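Local coordinates for protein putative aminooxidase (PDB 2BA9) that isomerises polyunsaturated fatty acid to conjugated linoleic acid and carries a bound FAD in a fold related to the flavin-containing amine oxidoreductases, at residues S274-Q279 against T367-P372; G63-D68 against K195-T200. One frame throughout, in Å; residues are numbered along the deposited sequence.

From the N terminus, 63-68 comes first, in the loop that runs into helix 68-77, and contact 2 brings 195-200 back onto it from the end of helix 187-195, closing a loop of 126 residues, a little under half of them helical. Contact 1 follows later in the chain: 274-279 leads into strand 277-288 and meets 367-372 of strand 359-373, closing a second loop of 87 residues. The two loops stand in series and neither nests in nor crosses the other. The nearest atoms of the two contacts are about 9 Å apart, yet FAD is common to both: Tyr-67 in contact 2 reaches its O2, while Trp-368 and Tyr-370 in contact 1 meet the flavin's dimethylbenzene end.

Contact 1: S274-Q279 against T367-P372; sequences SKIIHQ and TWYYFP. With FAD (flavin-adenine dinucleotide), chain D.
Gln-279 and Tyr-370 face each other as an antiparallel hydrogen-bonded pair, and the two bonds between them are unequal. Gln-279 N gives a short, nearly straight bond of 2.7 Å to Tyr-370 O (169° at the hydrogen), whereas the return bond from Tyr-370 N to Gln-279 O is weak and bent. Next along, Ile-277 O receives a CA-H...O contact from Pro-372 CA at 3.3 Å. Across the same strands the His-278 ring lies over the Tyr-369 ring in an offset stack, centroids 4.6 Å apart and planes 27° from parallel; its CB also sits over the tyrosine face as a CH-pi contact. His-278 gets there with CG set between its backbone N and carbonyl carbon (chi1 75°), which folds the imidazole back over the tyrosine. In the imidazole plane, His-278 NE2 gives a weak bond to a water, which in turn donates to Trp-368 O. That oxygen lies 3.2 Å from Gln-279 O, two acceptors close together with no bond between them.

The remaining polar ends are satisfied by the surrounding protein: Tyr-369 OH bonds to Glu-257, Gln-279 OE1 to Asn-332, Tyr-370 OH to the carbonyl of Phe-168 and Trp-368 NE1 to that of Met-58, while Tyr-369 O accepts from Lys-45 NZ. Trp-368 and Tyr-370, held at these ends, line the FAD pocket. Flavin methyl C8M rests over one face of the Trp-368 indole, 3.3 Å from its CD1, and the ring of Tyr-370 meets the flavin by its edge, CE1 lying 3.3 Å from FAD C9.

Helix 256-259 packs against Ile-276 and Tyr-369, and strand 359-373 is the last strand of the mixed sheet, with 277-288 beside it and 325-330 beyond.

Contact 2: G63-D68 against K195-T200; sequences GVPSYD and KGDLWT. With FAD (flavin-adenine dinucleotide), chain D.
Trp-199 lays its indole under the turn of 63-68, one face covered by Val-64 O and Pro-65 N. Val-64 O stands 3.4 Å above the indole plane, near the middle of the six-membered ring, and the benzene part of the indole fills the hollow below the turn: Pro-65 CA comes to 3.4 Å from Trp-199 CZ2, and Tyr-67 CB sits 3.5 Å from Trp-199 CZ3. A chi1 of -61° places the indole CG anti to the carbonyl carbon and turns the ring toward the turn. At Gly-63 the backbones come together, N bonding to Trp-199 O and O accepting from Trp-199 N at 2.8 Å, a single antiparallel bridge.

The hollow is formed by a type I beta turn from Val-64 to Tyr-67, closed by Tyr-67 N on Val-64 O, with Tyr-67 the N-cap of helix 68-77. On the other side, Gly-196 with its positive phi is the C-prime residue of the Schellman motif that ends helix 187-195, after which the chain swings across the turn. Two smaller contacts flank the bridge. Val-64 CG1 lies alongside Leu-198 CD2 at 3.6 Å, and Pro-65 CG comes up to the Asp-197 carboxylate, 3.3 Å from OD2. Asp-197 O is buried here without a polar partner.

The Tyr-67 ring has Gly-63 CA over one face, 3.5 Å above its plane. From there Tyr-67 OH gives a hydrogen bond of 2.7 Å to FAD O2, and Phe-408 meets the same ring edge-to-face. Gln-71 and Met-74 of helix 68-77 also touch the indole of Trp-199.

Contact 1: S274-Q279 against T367-P372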
loop_
_atom_site.group_PDB
_atom_site.type_symbol
_atom_site.label_atom_id
_atom_site.label_comp_id
_atom_site.label_asym_id
_atom_site.label_seq_id
_atom_site.Cartn_x
_atom_site.Cartn_y
_atom_site.Cartn_z
ATOM N N SER A 274 18.416 6.319 -1.436
ATOM C CA SER A 274 18.209 7.775 -1.387
ATOM C C SER A 274 17.280 8.291 -2.468
ATOM O O SER A 274 16.816 9.423 -2.366
ATOM C CB SER A 274 19.532 8.538 -1.535
ATOM O OG SER A 274 20.419 8.275 -0.467
ATOM N N LYS A 275 17.036 7.499 -3.516
ATOM C CA LYS A 275 16.141 7.907 -4.601
ATOM C C LYS A 275 14.665 7.607 -4.323
ATOM O O LYS A 275 13.786 8.048 -5.083
ATOM C CB LYS A 275 16.517 7.209 -5.902
ATOM C CG LYS A 275 17.916 7.494 -6.420
ATOM C CD LYS A 275 18.246 6.550 -7.574
ATOM C CE LYS A 275 19.692 6.619 -7.991
ATOM N NZ LYS A 275 20.036 7.916 -8.590
ATOM N N ILE A 276 14.407 6.834 -3.268
ATOM C CA ILE A 276 13.053 6.435 -2.897
ATOM C C ILE A 276 12.261 7.682 -2.517
ATOM O O ILE A 276 12.740 8.514 -1.751
ATOM C CB ILE A 276 13.032 5.458 -1.694
ATOM C CG1 ILE A 276 13.739 4.133 -2.049
ATOM C CG2 ILE A 276 11.590 5.162 -1.247
ATOM C CD1 ILE A 276 13.989 3.237 -0.852
ATOM N N ILE A 277 11.063 7.794 -3.073
ATOM C CA ILE A 277 10.114 8.849 -2.714
ATOM C C ILE A 277 8.859 8.205 -2.144
ATOM O O ILE A 277 8.507 7.077 -2.504
ATOM C CB ILE A 277 9.789 9.778 -3.918
ATOM C CG1 ILE A 277 9.487 8.999 -5.199
ATOM C CG2 ILE A 277 10.964 10.690 -4.221
ATOM C CD1 ILE A 277 9.094 9.905 -6.394
ATOM N N HIS A 278 8.192 8.907 -1.230
ATOM C CA HIS A 278 6.990 8.369 -0.602
ATOM C C HIS A 278 5.862 9.396 -0.590
ATOM O O HIS A 278 6.070 10.597 -0.856
ATOM C CB HIS A 278 7.297 7.861 0.816
ATOM C CG HIS A 278 7.483 8.945 1.832
ATOM N ND1 HIS A 278 8.682 9.599 2.011
ATOM C CD2 HIS A 278 6.627 9.480 2.734
ATOM C CE1 HIS A 278 8.553 10.498 2.970
ATOM N NE2 HIS A 278 7.317 10.440 3.433
ATOM N N GLN A 279 4.666 8.895 -0.309
ATOM C CA GLN A 279 3.472 9.710 -0.233
ATOM C C GLN A 279 3.155 10.022 1.216
ATOM O O GLN A 279 3.289 9.175 2.106
ATOM C CB GLN A 279 2.279 8.997 -0.877
ATOM C CG GLN A 279 2.513 8.591 -2.310
ATOM C CD GLN A 279 2.612 9.777 -3.232
ATOM O OE1 GLN A 279 3.707 10.243 -3.552
ATOM N NE2 GLN A 279 1.466 10.275 -3.675
ATOM N N THR A 367 -0.854 10.732 9.550
ATOM C CA THR A 367 -0.179 10.803 8.237
ATOM C C THR A 367 0.755 9.593 8.118
ATOM O O THR A 367 1.668 9.393 8.922
ATOM C CB THR A 367 0.581 12.120 7.990
ATOM O OG1 THR A 367 -0.333 13.222 8.066
ATOM C CG2 THR A 367 1.224 12.118 6.603
ATOM N N TRP A 368 0.506 8.777 7.112
ATOM C CA TRP A 368 1.219 7.516 6.951
ATOM C C TRP A 368 2.400 7.669 5.999
ATOM O O TRP A 368 2.331 8.427 5.032
ATOM C CB TRP A 368 0.289 6.483 6.342
ATOM C CG TRP A 368 -0.872 6.067 7.152
ATOM C CD1 TRP A 368 -2.171 6.422 6.958
ATOM C CD2 TRP A 368 -0.864 5.162 8.262
ATOM N NE1 TRP A 368 -2.971 5.799 7.874
ATOM C CE2 TRP A 368 -2.195 5.018 8.688
ATOM C CE3 TRP A 368 0.141 4.455 8.931
ATOM C CZ2 TRP A 368 -2.553 4.192 9.757
ATOM C CZ3 TRP A 368 -0.215 3.637 10.000
ATOM C CH2 TRP A 368 -1.551 3.516 10.401
ATOM N N TYR A 369 3.475 6.934 6.270
ATOM C CA TYR A 369 4.538 6.722 5.293
ATOM C C TYR A 369 3.946 5.736 4.302
ATOM O O TYR A 369 3.684 4.560 4.628
ATOM C CB TYR A 369 5.787 6.151 5.942
ATOM C CG TYR A 369 6.884 5.782 4.978
ATOM C CD1 TYR A 369 7.884 6.690 4.639
ATOM C CD2 TYR A 369 6.942 4.505 4.416
ATOM C CE1 TYR A 369 8.921 6.328 3.764
ATOM C CE2 TYR A 369 7.960 4.147 3.541
ATOM C CZ TYR A 369 8.932 5.060 3.217
ATOM O OH TYR A 369 9.929 4.687 2.353
ATOM N N TYR A 370 3.721 6.233 3.096
ATOM C CA TYR A 370 2.855 5.566 2.157
ATOM C C TYR A 370 3.529 5.460 0.808
ATOM O O TYR A 370 4.301 6.339 0.405
ATOM C CB TYR A 370 1.550 6.352 2.024
ATOM C CG TYR A 370 0.388 5.526 1.514
ATOM C CD1 TYR A 370 -0.170 4.530 2.299
ATOM C CD2 TYR A 370 -0.153 5.749 0.256
ATOM C CE1 TYR A 370 -1.230 3.763 1.842
ATOM C CE2 TYR A 370 -1.224 4.986 -0.212
ATOM C CZ TYR A 370 -1.757 3.994 0.597
ATOM O OH TYR A 370 -2.802 3.241 0.166
ATOM N N PHE A 371 3.215 4.366 0.130
ATOM C CA PHE A 371 3.632 4.097 -1.236
ATOM C C PHE A 371 5.056 4.514 -1.574
ATOM O O PHE A 371 5.253 5.422 -2.378
ATOM C CB PHE A 371 2.636 4.734 -2.227
ATOM C CG PHE A 371 2.916 4.393 -3.680
ATOM C CD1 PHE A 371 3.337 3.112 -4.055
ATOM C CD2 PHE A 371 2.765 5.350 -4.665
ATOM C CE1 PHE A 371 3.573 2.785 -5.389
ATOM C CE2 PHE A 371 3.028 5.043 -6.010
ATOM C CZ PHE A 371 3.426 3.749 -6.369
ATOM N N PRO A 372 6.060 3.840 -0.976
ATOM C CA PRO A 372 7.407 4.117 -1.453
ATOM C C PRO A 372 7.536 3.669 -2.896
ATOM O O PRO A 372 7.065 2.591 -3.267
ATOM C CB PRO A 372 8.301 3.257 -0.546
ATOM C CG PRO A 372 7.381 2.149 -0.057
ATOM C CD PRO A 372 6.048 2.832 0.101
HETATM P PA FAD D . 3.732 -1.576 6.690
HETATM O O1A FAD D . 2.289 -1.983 6.630
HETATM O O2A FAD D . 4.021 -0.089 6.711
HETATM O O5B FAD D . 4.375 -2.179 8.027
HETATM C C5B FAD D . 5.749 -1.956 8.245
HETATM C C4B FAD D . 6.127 -2.381 9.648
HETATM O O4B FAD D . 7.515 -2.182 9.826
HETATM C C3B FAD D . 5.377 -1.575 10.711
HETATM O O3B FAD D . 4.739 -2.449 11.614
HETATM C C2B FAD D . 6.459 -0.735 11.349
HETATM O O2B FAD D . 6.163 -0.374 12.699
HETATM C C1B FAD D . 7.708 -1.597 11.093
HETATM N N9A FAD D . 8.924 -0.767 11.154
HETATM C C8A FAD D . 9.190 0.388 10.450
HETATM N N7A FAD D . 10.415 0.856 10.820
HETATM C C5A FAD D . 10.934 0.009 11.753
HETATM C C6A FAD D . 12.137 -0.001 12.487
HETATM N N6A FAD D . 13.198 0.746 12.040
HETATM N N1A FAD D . 12.377 -1.054 13.363
HETATM C C2A FAD D . 11.432 -2.049 13.571
HETATM N N3A FAD D . 10.249 -2.025 12.845
HETATM C C4A FAD D . 9.992 -1.011 11.971
HETATM N N1 FAD D . -3.705 -2.131 0.942
HETATM C C2 FAD D . -4.535 -2.929 0.180
HETATM O O2 FAD D . -4.142 -4.028 -0.209
HETATM N N3 FAD D . -5.794 -2.477 -0.165
HETATM C C4 FAD D . -6.234 -1.246 0.274
HETATM O O4 FAD D . -7.377 -0.878 -0.040
HETATM C C4X FAD D . -5.400 -0.442 1.057
HETATM N N5 FAD D . -5.799 0.809 1.496
HETATM C C5X FAD D . -5.049 1.536 2.401
HETATM C C6 FAD D . -5.541 2.725 2.936
HETATM C C7 FAD D . -4.790 3.426 3.877
HETATM C C7M FAD D . -5.359 4.695 4.445
HETATM C C8 FAD D . -3.544 2.944 4.270
HETATM C C8M FAD D . -2.696 3.663 5.275
HETATM C C9 FAD D . -3.059 1.759 3.725
HETATM C C9A FAD D . -3.797 1.045 2.780
HETATM N N10 FAD D . -3.318 -0.144 2.200
HETATM C C10 FAD D . -4.136 -0.912 1.403
HETATM C "C1'" FAD D . -1.855 -0.432 2.139
HETATM C "C2'" FAD D . -1.449 -1.532 3.113
HETATM O "O2'" FAD D . -1.980 -1.314 4.416
HETATM C "C3'" FAD D . 0.070 -1.578 3.139
HETATM O "O3'" FAD D . 0.564 -1.651 1.799
HETATM C "C4'" FAD D . 0.565 -2.752 3.969
HETATM O "O4'" FAD D . 0.312 -2.547 5.354
HETATM C "C5'" FAD D . 2.048 -2.947 3.691
HETATM O "O5'" FAD D . 2.608 -3.803 4.646
HETATM P P FAD D . 4.200 -3.751 4.946
HETATM O O1P FAD D . 4.561 -4.720 6.056
HETATM O O2P FAD D . 4.914 -4.049 3.673
HETATM O O3P FAD D . 4.513 -2.265 5.466
HETATM O O HOH W 1 4.767 10.462 5.537
#

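Contact 2: G63-D68 against K195-T200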
loop_
_atom_site.group_PDB
_atom_site.type_symbol
_atom_site.label_atom_id
_atom_site.label_comp_id
_atom_site.label_asym_id
_atom_site.label_seq_id
_atom_site.Cartn_x
_atom_site.Cartn_y
_atom_site.Cartn_z
ATOM N N GLY A 63 -9.843 -5.726 -0.137
ATOM C CA GLY A 63 -9.134 -6.528 -1.127
ATOM C C GLY A 63 -10.077 -6.910 -2.259
ATOM O O GLY A 63 -11.239 -6.484 -2.293
ATOM N N VAL A 64 -9.564 -7.704 -3.191
ATOM C CA VAL A 64 -10.362 -8.262 -4.285
ATOM C C VAL A 64 -10.169 -9.770 -4.298
ATOM O O VAL A 64 -9.241 -10.267 -3.646
ATOM C CB VAL A 64 -9.981 -7.646 -5.671
ATOM C CG1 VAL A 64 -10.612 -6.265 -5.835
ATOM C CG2 VAL A 64 -8.466 -7.600 -5.860
ATOM N N PRO A 65 -11.063 -10.509 -5.008
ATOM C CA PRO A 65 -11.012 -11.975 -5.030
ATOM C C PRO A 65 -9.717 -12.547 -5.564
ATOM O O PRO A 65 -9.423 -13.708 -5.300
ATOM C CB PRO A 65 -12.174 -12.372 -5.954
ATOM C CG PRO A 65 -13.087 -11.211 -5.945
ATOM C CD PRO A 65 -12.215 -10.001 -5.779
ATOM N N SER A 66 -8.972 -11.740 -6.323
ATOM C CA SER A 66 -7.653 -12.141 -6.830
ATOM C C SER A 66 -6.528 -11.951 -5.785
ATOM O O SER A 66 -5.355 -12.041 -6.120
ATOM C CB SER A 66 -7.306 -11.400 -8.141
ATOM O OG SER A 66 -7.230 -9.983 -7.974
ATOM N N TYR A 67 -6.878 -11.695 -4.527
ATOM C CA TYR A 67 -5.867 -11.598 -3.460
ATOM C C TYR A 67 -5.459 -13.004 -3.000
ATOM O O TYR A 67 -5.676 -13.379 -1.850
ATOM C CB TYR A 67 -6.400 -10.767 -2.284
ATOM C CG TYR A 67 -6.104 -9.274 -2.341
ATOM C CD1 TYR A 67 -5.998 -8.591 -3.558
ATOM C CD2 TYR A 67 -5.953 -8.544 -1.162
ATOM C CE1 TYR A 67 -5.713 -7.235 -3.592
ATOM C CE2 TYR A 67 -5.678 -7.194 -1.183
ATOM C CZ TYR A 67 -5.565 -6.539 -2.395
ATOM O OH TYR A 67 -5.290 -5.184 -2.401
ATOM N N ASP A 68 -4.850 -13.767 -3.903
ATOM C CA ASP A 68 -4.555 -15.187 -3.651
ATOM C C ASP A 68 -3.712 -15.423 -2.392
ATOM O O ASP A 68 -4.023 -16.309 -1.596
ATOM C CB ASP A 68 -3.879 -15.828 -4.869
ATOM C CG ASP A 68 -4.866 -16.079 -6.056
ATOM O OD1 ASP A 68 -6.087 -16.242 -5.836
ATOM O OD2 ASP A 68 -4.404 -16.129 -7.218
ATOM N N LYS A 195 -16.990 -3.471 -10.632
ATOM C CA LYS A 195 -18.162 -4.237 -10.215
ATOM C C LYS A 195 -18.521 -4.057 -8.727
ATOM O O LYS A 195 -19.652 -4.321 -8.326
ATOM C CB LYS A 195 -17.902 -5.715 -10.503
ATOM C CG LYS A 195 -19.048 -6.643 -10.148
ATOM C CD LYS A 195 -18.844 -8.038 -10.737
ATOM C CE LYS A 195 -19.900 -9.049 -10.245
ATOM N NZ LYS A 195 -19.973 -9.158 -8.741
ATOM N N GLY A 196 -17.564 -3.620 -7.912
ATOM C CA GLY A 196 -17.729 -3.585 -6.450
ATOM C C GLY A 196 -17.599 -4.968 -5.808
ATOM O O GLY A 196 -18.211 -5.250 -4.757
ATOM N N ASP A 197 -16.816 -5.839 -6.442
ATOM C CA ASP A 197 -16.556 -7.178 -5.911
ATOM C C ASP A 197 -15.342 -7.067 -4.981
ATOM O O ASP A 197 -14.208 -7.377 -5.366
ATOM C CB ASP A 197 -16.334 -8.160 -7.077
ATOM C CG ASP A 197 -16.400 -9.626 -6.660
ATOM O OD1 ASP A 197 -16.890 -9.950 -5.551
ATOM O OD2 ASP A 197 -15.965 -10.472 -7.479
ATOM N N LEU A 198 -15.595 -6.608 -3.752
ATOM C CA LEU A 198 -14.537 -6.165 -2.837
ATOM C C LEU A 198 -14.645 -6.797 -1.447
ATOM O O LEU A 198 -15.730 -6.829 -0.850
ATOM C CB LEU A 198 -14.591 -4.644 -2.704
ATOM C CG LEU A 198 -14.258 -3.854 -3.970
ATOM C CD1 LEU A 198 -14.803 -2.432 -3.892
ATOM C CD2 LEU A 198 -12.762 -3.838 -4.201
ATOM N N TRP A 199 -13.520 -7.290 -0.925
ATOM C CA TRP A 199 -13.477 -7.848 0.426
ATOM C C TRP A 199 -13.310 -6.764 1.484
ATOM O O TRP A 199 -12.549 -5.814 1.302
ATOM C CB TRP A 199 -12.305 -8.813 0.590
ATOM C CG TRP A 199 -12.300 -9.999 -0.292
ATOM C CD1 TRP A 199 -13.320 -10.472 -1.056
ATOM C CD2 TRP A 199 -11.209 -10.905 -0.467
ATOM N NE1 TRP A 199 -12.924 -11.608 -1.711
ATOM C CE2 TRP A 199 -11.631 -11.895 -1.364
ATOM C CE3 TRP A 199 -9.907 -10.971 0.056
ATOM C CZ2 TRP A 199 -10.805 -12.948 -1.749
ATOM C CZ3 TRP A 199 -9.092 -12.001 -0.328
ATOM C CH2 TRP A 199 -9.538 -12.981 -1.221
ATOM N N THR A 200 -14.022 -6.928 2.594
ATOM C CA THR A 200 -13.812 -6.149 3.808
ATOM C C THR A 200 -13.916 -7.106 4.981
ATOM O O THR A 200 -14.419 -8.225 4.843
ATOM C CB THR A 200 -14.861 -5.025 4.018
ATOM O OG1 THR A 200 -16.171 -5.589 4.193
ATOM C CG2 THR A 200 -14.880 -4.052 2.839
HETATM P PA FAD D . 3.732 -1.576 6.690
HETATM O O1A FAD D . 2.289 -1.983 6.630
HETATM O O2A FAD D . 4.021 -0.089 6.711
HETATM O O5B FAD D . 4.375 -2.179 8.027
HETATM C C5B FAD D . 5.749 -1.956 8.245
HETATM C C4B FAD D . 6.127 -2.381 9.648
HETATM O O4B FAD D . 7.515 -2.182 9.826
HETATM C C3B FAD D . 5.377 -1.575 10.711
HETATM O O3B FAD D . 4.739 -2.449 11.614
HETATM C C2B FAD D . 6.459 -0.735 11.349
HETATM O O2B FAD D . 6.163 -0.374 12.699
HETATM C C1B FAD D . 7.708 -1.597 11.093
HETATM N N9A FAD D . 8.924 -0.767 11.154
HETATM C C8A FAD D . 9.190 0.388 10.450
HETATM N N7A FAD D . 10.415 0.856 10.820
HETATM C C5A FAD D . 10.934 0.009 11.753
HETATM C C6A FAD D . 12.137 -0.001 12.487
HETATM N N6A FAD D . 13.198 0.746 12.040
HETATM N N1A FAD D . 12.377 -1.054 13.363
HETATM C C2A FAD D . 11.432 -2.049 13.571
HETATM N N3A FAD D . 10.249 -2.025 12.845
HETATM C C4A FAD D . 9.992 -1.011 11.971
HETATM N N1 FAD D . -3.705 -2.131 0.942
HETATM C C2 FAD D . -4.535 -2.929 0.180
HETATM O O2 FAD D . -4.142 -4.028 -0.209
HETATM N N3 FAD D . -5.794 -2.477 -0.165
HETATM C C4 FAD D . -6.234 -1.246 0.274
HETATM O O4 FAD D . -7.377 -0.878 -0.040
HETATM C C4X FAD D . -5.400 -0.442 1.057
HETATM N N5 FAD D . -5.799 0.809 1.496
HETATM C C5X FAD D . -5.049 1.536 2.401
HETATM C C6 FAD D . -5.541 2.725 2.936
HETATM C C7 FAD D . -4.790 3.426 3.877
HETATM C C7M FAD D . -5.359 4.695 4.445
HETATM C C8 FAD D . -3.544 2.944 4.270
HETATM C C8M FAD D . -2.696 3.663 5.275
HETATM C C9 FAD D . -3.059 1.759 3.725
HETATM C C9A FAD D . -3.797 1.045 2.780
HETATM N N10 FAD D . -3.318 -0.144 2.200
HETATM C C10 FAD D . -4.136 -0.912 1.403
HETATM C "C1'" FAD D . -1.855 -0.432 2.139
HETATM C "C2'" FAD D . -1.449 -1.532 3.113
HETATM O "O2'" FAD D . -1.980 -1.314 4.416
HETATM C "C3'" FAD D . 0.070 -1.578 3.139
HETATM O "O3'" FAD D . 0.564 -1.651 1.799
HETATM C "C4'" FAD D . 0.565 -2.752 3.969
HETATM O "O4'" FAD D . 0.312 -2.547 5.354
HETATM C "C5'" FAD D . 2.048 -2.947 3.691
HETATM O "O5'" FAD D . 2.608 -3.803 4.646
HETATM P P FAD D . 4.200 -3.751 4.946
HETATM O O1P FAD D . 4.561 -4.720 6.056
HETATM O O2P FAD D . 4.914 -4.049 3.673
HETATM O O3P FAD D . 4.513 -2.265 5.466
#